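Local structure of amidase, hydantoinase/carbamoylase family (Burkholderia ambifaria, 5TP4) at residues G202-A207 against E358-G363; R267-I272 against D294-D299; P337-C342 against R374-M379. The protein probably hydrolyses N-carbamoyl-L-amino acids as a zinc-dependent amidase of the peptidase M20 family, with two zinc ions expected in each subunit. One frame throughout, in Å; residues are numbered along the deposited sequence.

Contact 1: residues G202-A207 against E358-G363; sequences GPVLEA and ERIVSG
Val-204 and Leu-205, in the first turn of helix 204-208, meet Glu-358 and Ile-360 on strand 357-362. No hydrogen bond links the two segments. The contact is made by side-chain carbons and one carboxylate. Val-204 CG1 lies 3.6 Å from Glu-358 OE1. Leu-205 and Glu-358 run past each other in opposite directions, with Leu-205 CD2 3.8 Å from Glu-358 CG. Leu-205 CD2 lies along Glu-358 CG and the carboxylate, while Val-204 CG1 meets the carboxylate from the other residue of the turn. Glu-358 CG sits between its own backbone N and carbonyl carbon (chi1 69°). From there the extended chain carries the carboxylate toward the helix. Ile-360 uses its CD1 methyl alone. CD1 is 3.9 Å from Val-204 CB and 4.1 Å from Leu-205 CG, so it touches both residues of the turn. It is put there by a chain extended away from the backbone N, with chi1 -177°.

The second shell holds both partners. Glu-358 OE2 takes hydrogen bonds from Asn-208 ND2 at the end of the helix and from Thr-210 OG1 just after it. Glu-200 OE1 and OE2 accept from the backbone N of Val-204 and of Leu-205, which ties down the start of the helix. Phe-381 of strand 377-382 packs on both Leu-205 and Ile-360, and Pro-239 of the second subunit packs on Val-204.

The strand runs parallel to part of strand 212-229 in the large mixed sheet. The short helix lies on the chain between zinc ligand His-198 and that strand. Two hydrogen bonds to one carboxylate oxygen probably favour a charged Glu-358, while its aliphatic carbons serve as an apolar surface.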
# COMPACT_ATOMS: atom_id res chain seq x y z
N GLY B 202 23.67 0.38 11.32
CA GLY B 202 23.69 -0.25 10.01
C GLY B 202 24.56 -1.49 10.11
O GLY B 202 25.15 -1.78 11.16
N PRO B 203 24.65 -2.26 9.03
CA PRO B 203 25.29 -3.58 9.07
C PRO B 203 26.75 -3.63 8.63
O PRO B 203 27.35 -4.72 8.70
CB PRO B 203 24.42 -4.38 8.09
CG PRO B 203 24.12 -3.31 7.01
CD PRO B 203 24.04 -1.97 7.71
N VAL B 204 27.33 -2.51 8.19
CA VAL B 204 28.60 -2.57 7.46
C VAL B 204 29.75 -2.99 8.37
O VAL B 204 30.53 -3.89 8.03
CB VAL B 204 28.92 -1.21 6.81
CG1 VAL B 204 30.32 -1.26 6.21
CG2 VAL B 204 27.86 -0.87 5.78
N LEU B 205 29.91 -2.32 9.51
CA LEU B 205 31.08 -2.64 10.33
C LEU B 205 30.99 -4.06 10.88
O LEU B 205 31.99 -4.79 10.91
CB LEU B 205 31.21 -1.63 11.46
CG LEU B 205 31.31 -0.17 11.01
CD1 LEU B 205 31.26 0.77 12.24
CD2 LEU B 205 32.60 0.04 10.23
N GLU B 206 29.79 -4.47 11.32
CA GLU B 206 29.63 -5.82 11.85
C GLU B 206 29.89 -6.86 10.77
O GLU B 206 30.57 -7.86 11.02
CB GLU B 206 28.23 -5.97 12.46
CG GLU B 206 28.12 -7.12 13.45
CD GLU B 206 27.65 -8.37 12.80
OE1 GLU B 206 27.02 -8.26 11.72
OE2 GLU B 206 27.91 -9.46 13.34
N ALA B 207 29.38 -6.62 9.56
CA ALA B 207 29.55 -7.57 8.47
C ALA B 207 31.00 -7.70 8.04
O ALA B 207 31.43 -8.77 7.61
CB ALA B 207 28.68 -7.16 7.28
N GLU B 358 37.43 1.55 8.93
CA GLU B 358 37.10 1.95 7.57
C GLU B 358 36.33 3.26 7.59
O GLU B 358 35.61 3.57 8.54
CB GLU B 358 36.31 0.88 6.81
CG GLU B 358 34.88 0.63 7.28
CD GLU B 358 34.25 -0.60 6.59
OE1 GLU B 358 33.72 -0.45 5.46
OE2 GLU B 358 34.30 -1.71 7.16
N ARG B 359 36.50 4.02 6.51
CA ARG B 359 35.69 5.22 6.32
C ARG B 359 34.26 4.83 5.99
O ARG B 359 34.02 3.86 5.25
CB ARG B 359 36.28 6.09 5.21
CG ARG B 359 37.57 6.76 5.61
CD ARG B 359 38.21 7.51 4.46
NE ARG B 359 37.47 8.69 4.03
CZ ARG B 359 37.59 9.90 4.56
NH1 ARG B 359 38.41 10.11 5.59
NH2 ARG B 359 36.88 10.92 4.08
N ILE B 360 33.30 5.54 6.58
CA ILE B 360 31.89 5.19 6.43
C ILE B 360 31.06 6.46 6.55
O ILE B 360 31.41 7.38 7.29
CB ILE B 360 31.51 4.15 7.51
CG1 ILE B 360 30.06 3.68 7.37
CG2 ILE B 360 31.71 4.73 8.92
CD1 ILE B 360 29.81 2.33 8.11
N VAL B 361 29.96 6.54 5.81
CA VAL B 361 29.09 7.70 5.92
C VAL B 361 28.05 7.42 7.01
O VAL B 361 27.67 6.27 7.24
CB VAL B 361 28.43 8.02 4.56
CG1 VAL B 361 27.36 6.99 4.19
CG2 VAL B 361 27.89 9.44 4.53
N SER B 362 27.61 8.47 7.72
CA SER B 362 26.50 8.30 8.65
C SER B 362 25.19 8.23 7.87
O SER B 362 24.81 9.20 7.20
CB SER B 362 26.46 9.42 9.68
OG SER B 362 25.33 9.22 10.53
N GLY B 363 24.51 7.07 7.92
CA GLY B 363 23.28 6.95 7.18
C GLY B 363 22.06 7.50 7.86
O GLY B 363 20.99 7.53 7.25

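Contact 2: residues R267-I272 against D294-D299; sequences RGLATI and DLRHHD
Leu-269 to Thr-271 pair with Asp-294 to Arg-296 in an antiparallel beta hairpin built from strands 269-277 and 288-297. Leu-269/Arg-296 and Thr-271/Asp-294 are hydrogen-bonded pairs. Ala-270/Leu-295 between them is a non-hydrogen-bonded pair, and there Ala-270 CB meets Leu-295 CD2 at 3.5 Å. This face is tightly packed, since Leu-257 of helix 246-262 covers both side chains. On the other face NE and NH2 of Arg-296 each bond to one oxygen of Asp-294, in the guanidinium plane, with NE to OD1 at 2.8 Å and NH2 to OD2 at 2.9 Å. Arg-296 NH1 bonds to Gln-219 OE1 and to a bound MES sulfonate, probably from the crystallisation liquor. Thr-271 OG1 bonds to Arg-243 of the second subunit and to a water that donates to Asp-294 OD1.

At the Arg-267 end the strand pairing has stopped and the contact faces solvent. Here the exposed Arg-267 lays its extended chain across the partly exposed His-298, with CG over the centre of that ring, 3.6 Å from the centroid. Its CB lies over the His-297 face, toward the rim. Arg-267 NE and His-298 ND1 are 3.2 Å apart, but the angle is too poor for a hydrogen bond.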
# COMPACT_ATOMS: atom_id res chain seq x y z
N ARG B 267 27.84 4.82 -3.74
CA ARG B 267 27.39 5.87 -2.84
C ARG B 267 25.90 6.19 -2.97
O ARG B 267 25.32 6.74 -2.02
CB ARG B 267 28.20 7.14 -3.08
CG ARG B 267 29.66 6.97 -2.70
CD ARG B 267 30.45 8.22 -3.06
NE ARG B 267 31.73 8.24 -2.34
CZ ARG B 267 32.57 9.27 -2.35
NH1 ARG B 267 32.28 10.36 -3.04
NH2 ARG B 267 33.70 9.19 -1.66
N GLY B 268 25.28 5.84 -4.08
CA GLY B 268 23.87 6.13 -4.28
C GLY B 268 23.01 5.04 -3.66
O GLY B 268 23.32 3.85 -3.76
N LEU B 269 21.92 5.46 -3.01
CA LEU B 269 20.93 4.54 -2.44
C LEU B 269 19.53 5.00 -2.82
O LEU B 269 19.29 6.19 -3.00
CB LEU B 269 21.00 4.49 -0.91
CG LEU B 269 22.37 4.22 -0.30
CD1 LEU B 269 22.24 4.44 1.21
CD2 LEU B 269 22.91 2.80 -0.65
N ALA B 270 18.60 4.06 -2.90
CA ALA B 270 17.21 4.46 -3.07
C ALA B 270 16.30 3.40 -2.48
O ALA B 270 16.58 2.20 -2.56
CB ALA B 270 16.83 4.69 -4.53
N THR B 271 15.19 3.87 -1.93
CA THR B 271 14.28 3.04 -1.16
C THR B 271 12.87 3.50 -1.45
O THR B 271 12.56 4.68 -1.27
CB THR B 271 14.55 3.19 0.34
OG1 THR B 271 15.95 3.06 0.62
CG2 THR B 271 13.76 2.14 1.12
N ILE B 272 11.99 2.56 -1.83
CA ILE B 272 10.57 2.84 -1.93
C ILE B 272 9.97 2.23 -0.66
O ILE B 272 9.78 1.01 -0.56
CB ILE B 272 9.95 2.27 -3.20
CG1 ILE B 272 10.55 3.01 -4.43
CG2 ILE B 272 8.42 2.42 -3.15
CD1 ILE B 272 10.10 2.40 -5.77
N ASP B 294 12.93 7.43 -1.28
CA ASP B 294 14.01 8.00 -0.48
C ASP B 294 15.29 7.81 -1.30
O ASP B 294 15.67 6.67 -1.60
CB ASP B 294 14.07 7.30 0.88
CG ASP B 294 15.25 7.74 1.76
OD1 ASP B 294 16.40 7.53 1.37
OD2 ASP B 294 14.98 8.21 2.89
N LEU B 295 15.94 8.92 -1.67
CA LEU B 295 17.17 8.91 -2.47
C LEU B 295 18.32 9.44 -1.64
O LEU B 295 18.18 10.46 -0.97
CB LEU B 295 17.06 9.82 -3.69
CG LEU B 295 16.19 9.47 -4.88
CD1 LEU B 295 16.39 10.57 -5.93
CD2 LEU B 295 16.60 8.11 -5.43
N ARG B 296 19.48 8.78 -1.72
CA ARG B 296 20.65 9.23 -0.97
C ARG B 296 21.88 9.22 -1.86
O ARG B 296 22.01 8.39 -2.76
CB ARG B 296 20.95 8.36 0.23
CG ARG B 296 19.71 7.99 0.97
CD ARG B 296 19.77 8.44 2.38
NE ARG B 296 18.47 8.38 3.03
CZ ARG B 296 18.29 8.56 4.33
NH1 ARG B 296 19.36 8.79 5.12
NH2 ARG B 296 17.06 8.53 4.83
N HIS B 297 22.81 10.12 -1.55
CA HIS B 297 24.15 10.06 -2.13
C HIS B 297 25.07 10.80 -1.18
O HIS B 297 24.63 11.42 -0.21
CB HIS B 297 24.19 10.66 -3.55
CG HIS B 297 25.34 10.17 -4.38
ND1 HIS B 297 26.63 10.62 -4.20
CD2 HIS B 297 25.39 9.30 -5.42
CE1 HIS B 297 27.43 10.03 -5.08
NE2 HIS B 297 26.70 9.21 -5.82
N HIS B 298 26.37 10.67 -1.41
CA HIS B 298 27.31 11.48 -0.63
C HIS B 298 27.31 12.94 -1.07
O HIS B 298 27.74 13.80 -0.30
CB HIS B 298 28.73 10.92 -0.76
CG HIS B 298 28.92 9.61 -0.07
ND1 HIS B 298 30.17 9.12 0.26
CD2 HIS B 298 28.03 8.67 0.34
CE1 HIS B 298 30.04 7.94 0.84
NE2 HIS B 298 28.75 7.64 0.90
N ASP B 299 26.84 13.22 -2.28
CA ASP B 299 26.99 14.50 -2.92
C ASP B 299 25.62 15.01 -3.37
O ASP B 299 24.82 14.25 -3.90
CB ASP B 299 27.93 14.33 -4.11
CG ASP B 299 28.15 15.58 -4.85
OD1 ASP B 299 27.27 15.94 -5.65
OD2 ASP B 299 29.20 16.20 -4.63
O HOH W 1 17.45 5.21 0.38

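Contact 3: residues P337-C342 against R374-M379; sequences PFDRGC and RVPTAM
The backbones of Asp-339 and Thr-377 are joined by one hydrogen bond, from Asp-339 N to Thr-377 O, 3.0 Å long. The same Thr-377 O is 3.3 Å from Phe-338 CB. The Phe-338 ring then reaches past Thr-377 to Met-379. Thr-377 CG2 stands over one ring face, offset toward the rim, 4.1 Å from Phe-338 CD1. Met-379 CG approaches the far end of the ring, 3.6 Å from Phe-338 CE2. The sulfur of Met-379 completes a Met-aromatic contact, with SD 4.9 Å from the ring centroid in an oblique position.

Asp-339 is the N-cap of helix 340-353. Its CG is anti to the backbone N (chi1 175°), and OD2 accepts from Cys-342 N at 2.8 Å. The cap closes the first turn of the helix, and the backbone bond from the same residue to Thr-377 O joins that helix start to strand 377-382. This strand runs parallel to strand 193-199 in the mixed sheet. Asp-339 and Pro-376 lie side by side and point the same way. Pro-376 CB touches both the Asp-339 carboxylate carbon and Cys-342 SG. Cys-342 CB packs on Ala-378 CB at 3.6 Å. Val-343 and Val-346, further along the helix, also cover Ala-378. Met-379 touches the zinc ligand His-198 with its side chain, and Ala-368 of helix 367-372 packs on Met-379.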
# COMPACT_ATOMS: atom_id res chain seq x y z
N PRO B 337 29.40 17.21 5.26
CA PRO B 337 30.75 16.71 5.52
C PRO B 337 31.24 17.08 6.91
O PRO B 337 30.97 18.17 7.43
CB PRO B 337 31.60 17.38 4.44
CG PRO B 337 30.79 18.54 3.99
CD PRO B 337 29.36 18.15 4.13
N PHE B 338 31.97 16.14 7.52
CA PHE B 338 32.63 16.40 8.79
C PHE B 338 34.00 17.03 8.55
O PHE B 338 34.49 17.13 7.42
CB PHE B 338 32.74 15.10 9.60
CG PHE B 338 31.42 14.60 10.11
CD1 PHE B 338 30.32 15.45 10.18
CD2 PHE B 338 31.30 13.29 10.54
CE1 PHE B 338 29.09 14.98 10.65
CE2 PHE B 338 30.08 12.80 11.04
CZ PHE B 338 28.97 13.65 11.09
N ASP B 339 34.62 17.51 9.63
CA ASP B 339 35.85 18.28 9.50
C ASP B 339 37.01 17.35 9.23
O ASP B 339 37.25 16.43 10.01
CB ASP B 339 36.10 19.06 10.79
CG ASP B 339 37.41 19.78 10.77
OD1 ASP B 339 37.48 20.82 10.07
OD2 ASP B 339 38.35 19.31 11.45
N ARG B 340 37.75 17.60 8.13
CA ARG B 340 38.83 16.70 7.74
C ARG B 340 39.82 16.49 8.88
O ARG B 340 40.25 15.36 9.14
CB ARG B 340 39.54 17.21 6.49
CG ARG B 340 40.59 16.21 5.98
CD ARG B 340 41.38 16.65 4.73
NE ARG B 340 42.11 17.91 4.90
CZ ARG B 340 43.09 18.13 5.78
NH1 ARG B 340 43.48 17.19 6.63
NH2 ARG B 340 43.66 19.32 5.82
N GLY B 341 40.18 17.56 9.59
CA GLY B 341 41.16 17.44 10.66
C GLY B 341 40.68 16.61 11.84
O GLY B 341 41.44 15.81 12.39
N CYS B 342 39.42 16.82 12.27
CA CYS B 342 38.89 16.01 13.37
C CYS B 342 38.71 14.56 12.94
O CYS B 342 38.95 13.63 13.73
CB CYS B 342 37.56 16.58 13.89
SG CYS B 342 37.80 18.17 14.75
N ARG B 374 28.48 24.10 12.07
CA ARG B 374 28.90 25.28 12.81
C ARG B 374 30.29 25.12 13.41
O ARG B 374 31.00 26.11 13.58
CB ARG B 374 27.90 25.61 13.93
CG ARG B 374 26.65 26.36 13.46
CD ARG B 374 26.96 27.84 13.16
NE ARG B 374 27.48 28.56 14.33
CZ ARG B 374 26.81 29.49 15.01
NH1 ARG B 374 25.58 29.85 14.66
NH2 ARG B 374 27.39 30.08 16.05
N VAL B 375 30.69 23.90 13.79
CA VAL B 375 31.99 23.72 14.45
C VAL B 375 32.66 22.47 13.91
O VAL B 375 32.00 21.56 13.39
CB VAL B 375 31.85 23.65 15.98
CG1 VAL B 375 30.91 24.74 16.52
CG2 VAL B 375 31.37 22.32 16.37
N PRO B 376 34.00 22.41 13.99
CA PRO B 376 34.70 21.19 13.54
C PRO B 376 34.24 19.96 14.29
O PRO B 376 34.25 19.92 15.53
CB PRO B 376 36.17 21.51 13.83
CG PRO B 376 36.24 22.98 13.82
CD PRO B 376 34.95 23.46 14.40
N THR B 377 33.83 18.94 13.53
CA THR B 377 33.11 17.79 14.06
C THR B 377 33.65 16.49 13.49
O THR B 377 34.06 16.43 12.32
CB THR B 377 31.60 17.92 13.74
OG1 THR B 377 31.05 19.00 14.51
CG2 THR B 377 30.82 16.63 14.06
N ALA B 378 33.64 15.44 14.32
CA ALA B 378 33.94 14.09 13.82
C ALA B 378 33.11 13.12 14.63
O ALA B 378 32.61 13.43 15.72
CB ALA B 378 35.43 13.71 13.93
N MET B 379 32.95 11.91 14.08
CA MET B 379 32.25 10.86 14.81
C MET B 379 33.05 9.56 14.81
O MET B 379 33.83 9.28 13.89
CB MET B 379 30.87 10.56 14.24
CG MET B 379 29.81 11.66 14.47
SD MET B 379 28.18 11.10 13.86
CE MET B 379 27.75 9.90 15.10

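How the contacts relate
From the N terminus, residues 202-207 open the first loop. Contact 1 closes it at 358-363, about 150 residues later, and joins helix 204-208 to strand 357-362. Contact 2 is nested inside that loop and pairs strands 269-277 and 288-297 as a short hairpin. Contact 3 opens at 337-342, before contact 1 has closed, and closes at 374-379, so these two cross. It joins the start of helix 340-353 to strand 377-382. Contacts 2 and 3 follow in series. All three reach the same mixed sheet. Contacts 1 and 2 touch where Val-361 packs on His-298 and where Gly-363 meets Arg-296. Both meet the second subunit, whereas contact 3 meets no other chain.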